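Local coordinates for 3-oxoacyl-(Acyl-carrier protein) synthase (Burkholderia xenovorans, PDB 4EFI) that probably catalyses the condensation of an acyl group with malonyl-acyl-carrier protein to form a 3-oxoacyl-acyl-carrier protein, at residues Pro98-Arg101 and Phe107-Gln110; Arg46-Met51 and Thr169-Gly174. All coordinates share one frame; numbering follows the deposited sequence.

Contact 1. Residues Pro98-Arg101 and Phe107-Gln110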
loop_
_atom_site.group_PDB
_atom_site.type_symbol
_atom_site.label_atom_id
_atom_site.label_comp_id
_atom_site.label_asym_id
_atom_site.label_seq_id
_atom_site.Cartn_x
_atom_site.Cartn_y
_atom_site.Cartn_z
ATOM N N PRO A 98 3.858 6.499 11.704
ATOM C CA PRO A 98 3.592 5.896 13.013
ATOM C C PRO A 98 3.157 6.921 14.077
ATOM O O PRO A 98 3.441 8.110 13.954
ATOM C CB PRO A 98 4.944 5.296 13.379
ATOM C CG PRO A 98 5.930 6.199 12.715
ATOM C CD PRO A 98 5.302 6.540 11.400
ATOM N N ASN A 99 2.566 6.423 15.159
ATOM C CA ASN A 99 2.100 7.310 16.220
ATOM C C ASN A 99 3.232 8.092 16.880
ATOM O O ASN A 99 3.128 9.303 17.092
ATOM C CB ASN A 99 1.386 6.502 17.329
ATOM C CG ASN A 99 -0.006 6.065 16.955
ATOM O OD1 ASN A 99 -0.442 6.223 15.812
ATOM N ND2 ASN A 99 -0.716 5.490 17.911
ATOM N N TYR A 100 4.293 7.361 17.256
ATOM C CA TYR A 100 5.382 7.885 18.074
ATOM C C TYR A 100 6.732 7.543 17.464
ATOM O O TYR A 100 6.864 6.572 16.717
ATOM C CB TYR A 100 5.384 7.279 19.506
ATOM C CG TYR A 100 4.021 7.282 20.147
ATOM C CD1 TYR A 100 3.362 8.466 20.398
ATOM C CD2 TYR A 100 3.368 6.099 20.428
ATOM C CE1 TYR A 100 2.091 8.483 20.942
ATOM C CE2 TYR A 100 2.093 6.099 20.984
ATOM C CZ TYR A 100 1.468 7.301 21.230
ATOM O OH TYR A 100 0.177 7.339 21.758
ATOM N N ARG A 101 7.750 8.292 17.816
ATOM C CA ARG A 101 9.109 7.880 17.498
ATOM C C ARG A 101 9.415 6.569 18.200
ATOM O O ARG A 101 10.135 5.713 17.659
ATOM C CB ARG A 101 10.110 8.936 17.919
ATOM C CG ARG A 101 9.915 10.291 17.232
ATOM C CD ARG A 101 11.166 11.143 17.370
ATOM N NE ARG A 101 11.036 12.484 16.778
ATOM C CZ ARG A 101 11.142 12.758 15.481
ATOM N NH1 ARG A 101 11.385 11.800 14.586
ATOM N NH2 ARG A 101 11.020 14.013 15.082
ATOM N N PHE A 107 3.047 -2.101 19.021
ATOM C CA PHE A 107 2.778 -2.386 20.440
ATOM C C PHE A 107 1.454 -1.791 20.880
ATOM O O PHE A 107 0.711 -2.410 21.656
ATOM C CB PHE A 107 3.918 -1.873 21.329
ATOM C CG PHE A 107 5.186 -2.623 21.130
ATOM C CD1 PHE A 107 5.331 -3.894 21.668
ATOM C CD2 PHE A 107 6.213 -2.088 20.386
ATOM C CE1 PHE A 107 6.459 -4.622 21.449
ATOM C CE2 PHE A 107 7.354 -2.821 20.164
ATOM C CZ PHE A 107 7.469 -4.099 20.708
ATOM N N VAL A 108 1.126 -0.619 20.357
ATOM C CA VAL A 108 -0.154 0.003 20.650
ATOM C C VAL A 108 -1.279 -0.872 20.089
ATOM O O VAL A 108 -2.309 -1.095 20.743
ATOM C CB VAL A 108 -0.245 1.389 20.005
ATOM C CG1 VAL A 108 -1.625 1.991 20.227
ATOM C CG2 VAL A 108 0.845 2.282 20.542
ATOM N N LEU A 109 -1.124 -1.334 18.847
ATOM C CA LEU A 109 -2.126 -2.213 18.245
ATOM C C LEU A 109 -2.254 -3.525 19.005
ATOM O O LEU A 109 -3.369 -4.033 19.201
ATOM C CB LEU A 109 -1.794 -2.467 16.786
ATOM C CG LEU A 109 -2.074 -1.305 15.832
ATOM C CD1 LEU A 109 -1.294 -1.451 14.553
ATOM C CD2 LEU A 109 -3.577 -1.227 15.512
ATOM N N GLN A 110 -1.134 -4.095 19.426
ATOM C CA GLN A 110 -1.162 -5.324 20.210
ATOM C C GLN A 110 -2.028 -5.122 21.457
ATOM O O GLN A 110 -2.917 -5.949 21.779
ATOM C CB GLN A 110 0.278 -5.728 20.566
ATOM C CG GLN A 110 0.396 -6.944 21.485
ATOM C CD GLN A 110 0.479 -6.564 22.944
ATOM O OE1 GLN A 110 1.240 -5.680 23.312
ATOM N NE2 GLN A 110 -0.311 -7.233 23.786
#
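Asn99 and Val108 bring the backbones closest, with 8.8 Å between their CA atoms, where an irregular loop passes alongside a helix. Both belong to the beta-alpha-beta crossover of the thiolase-like fold in which strand 90-94 leads through this loop into helix 105-112 and on to the parallel strand 120-124. The contact is small and lies at the surface, and Val108 supplies its whole helical side. The CG2 methyl of Val108 comes up to the edge of the Tyr100 ring, close to the ring plane, and stands 4.0 Å from CE2; the two side chains cross at about a right angle. One face of the same ring is covered from within the loop by Asn99 CB, which sits 3.6 Å above the plane and over the ring centre, so that methylene and methyl approach the tyrosine from different directions. With CG of Tyr100 anti to its carbonyl carbon (chi1 -47°), the ring lies over Asn99 CB and turns its CE2 edge to Val108. The amide of Asn99 is oriented by the hydrogen bond OD1 accepts from Ser65 OG, and its backbone N is bonded to Thr105 OG1 at the start of the helix. On its inner side the helix packs Leu109 against Leu91 and Phe93 of strand 90-94. The other branch of the valine, CG1, lies 4.3 Å from Asn99 ND2, a loose van der Waals approach.

Contact 2. Residues Arg46-Met51 and Thr169-Gly174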
loop_
_atom_site.group_PDB
_atom_site.type_symbol
_atom_site.label_atom_id
_atom_site.label_comp_id
_atom_site.label_asym_id
_atom_site.label_seq_id
_atom_site.Cartn_x
_atom_site.Cartn_y
_atom_site.Cartn_z
ATOM N N ARG A 46 -7.907 21.555 -12.765
ATOM C CA ARG A 46 -8.649 20.701 -13.680
ATOM C C ARG A 46 -7.710 19.848 -14.525
ATOM O O ARG A 46 -7.925 18.651 -14.689
ATOM C CB ARG A 46 -9.531 21.557 -14.595
ATOM C CG ARG A 46 -9.883 20.895 -15.917
ATOM C CD ARG A 46 -10.923 21.692 -16.688
ATOM N NE ARG A 46 -10.342 22.827 -17.398
ATOM C CZ ARG A 46 -10.633 24.099 -17.138
ATOM N NH1 ARG A 46 -11.495 24.407 -16.176
ATOM N NH2 ARG A 46 -10.059 25.064 -17.839
ATOM N N ASP A 47 -6.661 20.469 -15.049
ATOM C CA ASP A 47 -5.695 19.760 -15.880
ATOM C C ASP A 47 -4.902 18.700 -15.109
ATOM O O ASP A 47 -4.659 17.610 -15.619
ATOM C CB ASP A 47 -4.773 20.754 -16.588
ATOM C CG ASP A 47 -5.488 21.528 -17.686
ATOM O OD1 ASP A 47 -6.606 21.125 -18.073
ATOM O OD2 ASP A 47 -4.935 22.538 -18.157
ATOM N N VAL A 48 -4.507 19.022 -13.880
ATOM C CA VAL A 48 -3.768 18.082 -13.039
ATOM C C VAL A 48 -4.638 16.909 -12.606
ATOM O O VAL A 48 -4.204 15.768 -12.666
ATOM C CB VAL A 48 -3.208 18.773 -11.790
ATOM C CG1 VAL A 48 -2.624 17.740 -10.854
ATOM C CG2 VAL A 48 -2.155 19.796 -12.186
ATOM N N VAL A 49 -5.879 17.169 -12.201
ATOM C CA VAL A 49 -6.693 16.060 -11.734
ATOM C C VAL A 49 -7.106 15.157 -12.894
ATOM O O VAL A 49 -7.303 13.954 -12.679
ATOM C CB VAL A 49 -7.899 16.498 -10.860
ATOM C CG1 VAL A 49 -7.418 17.310 -9.652
ATOM C CG2 VAL A 49 -8.911 17.269 -11.683
ATOM N N LYS A 50 -7.191 15.692 -14.112
ATOM C CA LYS A 50 -7.410 14.844 -15.280
ATOM C C LYS A 50 -6.291 13.812 -15.388
ATOM O O LYS A 50 -6.558 12.629 -15.562
ATOM C CB LYS A 50 -7.465 15.670 -16.569
ATOM C CG LYS A 50 -7.588 14.853 -17.847
ATOM C CD LYS A 50 -8.930 14.135 -17.913
ATOM C CE LYS A 50 -9.038 13.267 -19.155
ATOM N NZ LYS A 50 -10.422 12.694 -19.328
ATOM N N MET A 51 -5.045 14.276 -15.296
ATOM C CA MET A 51 -3.875 13.385 -15.407
ATOM C C MET A 51 -3.762 12.409 -14.244
ATOM O O MET A 51 -3.475 11.229 -14.428
ATOM C CB MET A 51 -2.599 14.217 -15.456
ATOM N N THR A 169 1.558 17.424 -4.911
ATOM C CA THR A 169 1.357 16.500 -3.815
ATOM C C THR A 169 0.011 16.740 -3.126
ATOM O O THR A 169 -0.631 15.793 -2.697
ATOM C CB THR A 169 2.532 16.523 -2.788
ATOM O OG1 THR A 169 2.722 17.836 -2.245
ATOM C CG2 THR A 169 3.822 16.053 -3.445
ATOM N N SER A 170 -0.411 18.004 -3.043
ATOM C CA SER A 170 -1.667 18.337 -2.362
ATOM C C SER A 170 -2.874 17.679 -2.991
ATOM O O SER A 170 -3.795 17.251 -2.292
ATOM C CB SER A 170 -1.889 19.846 -2.350
ATOM O OG SER A 170 -1.069 20.464 -1.386
ATOM N N LEU A 171 -2.906 17.604 -4.316
ATOM C CA LEU A 171 -4.057 17.051 -5.009
ATOM C C LEU A 171 -4.019 15.528 -5.116
ATOM O O LEU A 171 -5.016 14.902 -5.475
ATOM C CB LEU A 171 -4.108 17.638 -6.428
ATOM C CG LEU A 171 -4.488 19.111 -6.593
ATOM C CD1 LEU A 171 -4.271 19.537 -8.031
ATOM C CD2 LEU A 171 -5.928 19.368 -6.211
ATOM N N LEU A 172 -2.878 14.926 -4.815
ATOM C CA LEU A 172 -2.644 13.525 -5.100
ATOM C C LEU A 172 -3.002 12.545 -3.991
ATOM O O LEU A 172 -3.596 11.507 -4.236
ATOM C CB LEU A 172 -1.170 13.343 -5.461
ATOM C CG LEU A 172 -0.747 11.915 -5.789
ATOM C CD1 LEU A 172 -1.502 11.346 -6.955
ATOM C CD2 LEU A 172 0.752 11.906 -6.072
ATOM N N PHE A 173 -2.630 12.873 -2.764
ATOM C CA PHE A 173 -2.652 11.885 -1.684
ATOM C C PHE A 173 -3.923 11.881 -0.848
ATOM O O PHE A 173 -4.468 12.936 -0.478
ATOM C CB PHE A 173 -1.438 12.063 -0.765
ATOM C CG PHE A 173 -0.134 11.718 -1.426
ATOM C CD1 PHE A 173 0.212 10.395 -1.647
ATOM C CD2 PHE A 173 0.735 12.709 -1.851
ATOM C CE1 PHE A 173 1.432 10.076 -2.272
ATOM C CE2 PHE A 173 1.930 12.393 -2.472
ATOM C CZ PHE A 173 2.269 11.091 -2.684
ATOM N N GLY A 174 -4.354 10.673 -0.520
ATOM C CA GLY A 174 -5.424 10.432 0.426
ATOM C C GLY A 174 -4.930 9.489 1.510
ATOM O O GLY A 174 -3.810 8.966 1.426
#
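Leu171 meets Val48 and Val49 through aliphatic branches alone; the one aromatic ring in the two segments, that of Phe173, lies apart from helix 42-52 and has Leu172 CD2 over one face, 3.7 Å above the plane and displaced toward the rim. Beyond the two segments, the Phe173 side chain also touches Met233 of strand 232-233. On its side of the contact Leu171 makes the whole approach, chiefly with CD1. The methyl CG1 of Val48 is 3.7 Å from Leu171 CD1, and the branching carbon CB of Val48 follows at 4.0 Å, so the leucine methyl lies against the flank of this valine. Val48 holds CG1 anti to its backbone N (chi1 172°), while the extended second torsion of Leu171 (chi2 171°) carries CD1 outward to meet it. One turn of the surface helix 42-52 is in this way laid on the segment that follows helix 167-170 and leads to strand 176-184, a strand of the six-stranded sheet of the thiolase-like fold. Val49 contributes a second, less certain touch: its CG1 lies 4.2 Å from Leu171 CD1, with the two side chains crossing at about a right angle, but Val49 occupies two conformations and this distance belongs to one of them. Phe36 adds a further apolar neighbour to Leu171, and Asn33 to Val49. The backbone behind the leucine is tied down by polar partners: Leu171 O is hydrogen-bonded to Arg57 NH1 and Phe173 O to Trp59 NE1, while Leu172 and Gly174 both form backbone bonds with Asn300. Within the segment, Leu172 N is hydrogen-bonded to Thr169 O at 3.2 Å.

In the fold
Contacts 1 and 2 are separate sites: their centres are 31 Å apart, and their nearest atoms about 13 Å. Each lies well away from the middle of the molecule, with centres 18 and 19 Å from that of the chain. In sequence, contact 1 falls within the long excursion between the two segments of contact 2. The six-stranded sheet relates them: strand 90-94 runs into the loop of contact 1, segment 169-174 leads into strand 176-184, and strand 149-156 lies between these two strands. Contact 1 joins a loop and the helix that follows it within one crossover, whereas contact 2 brings together segments 118 residues apart.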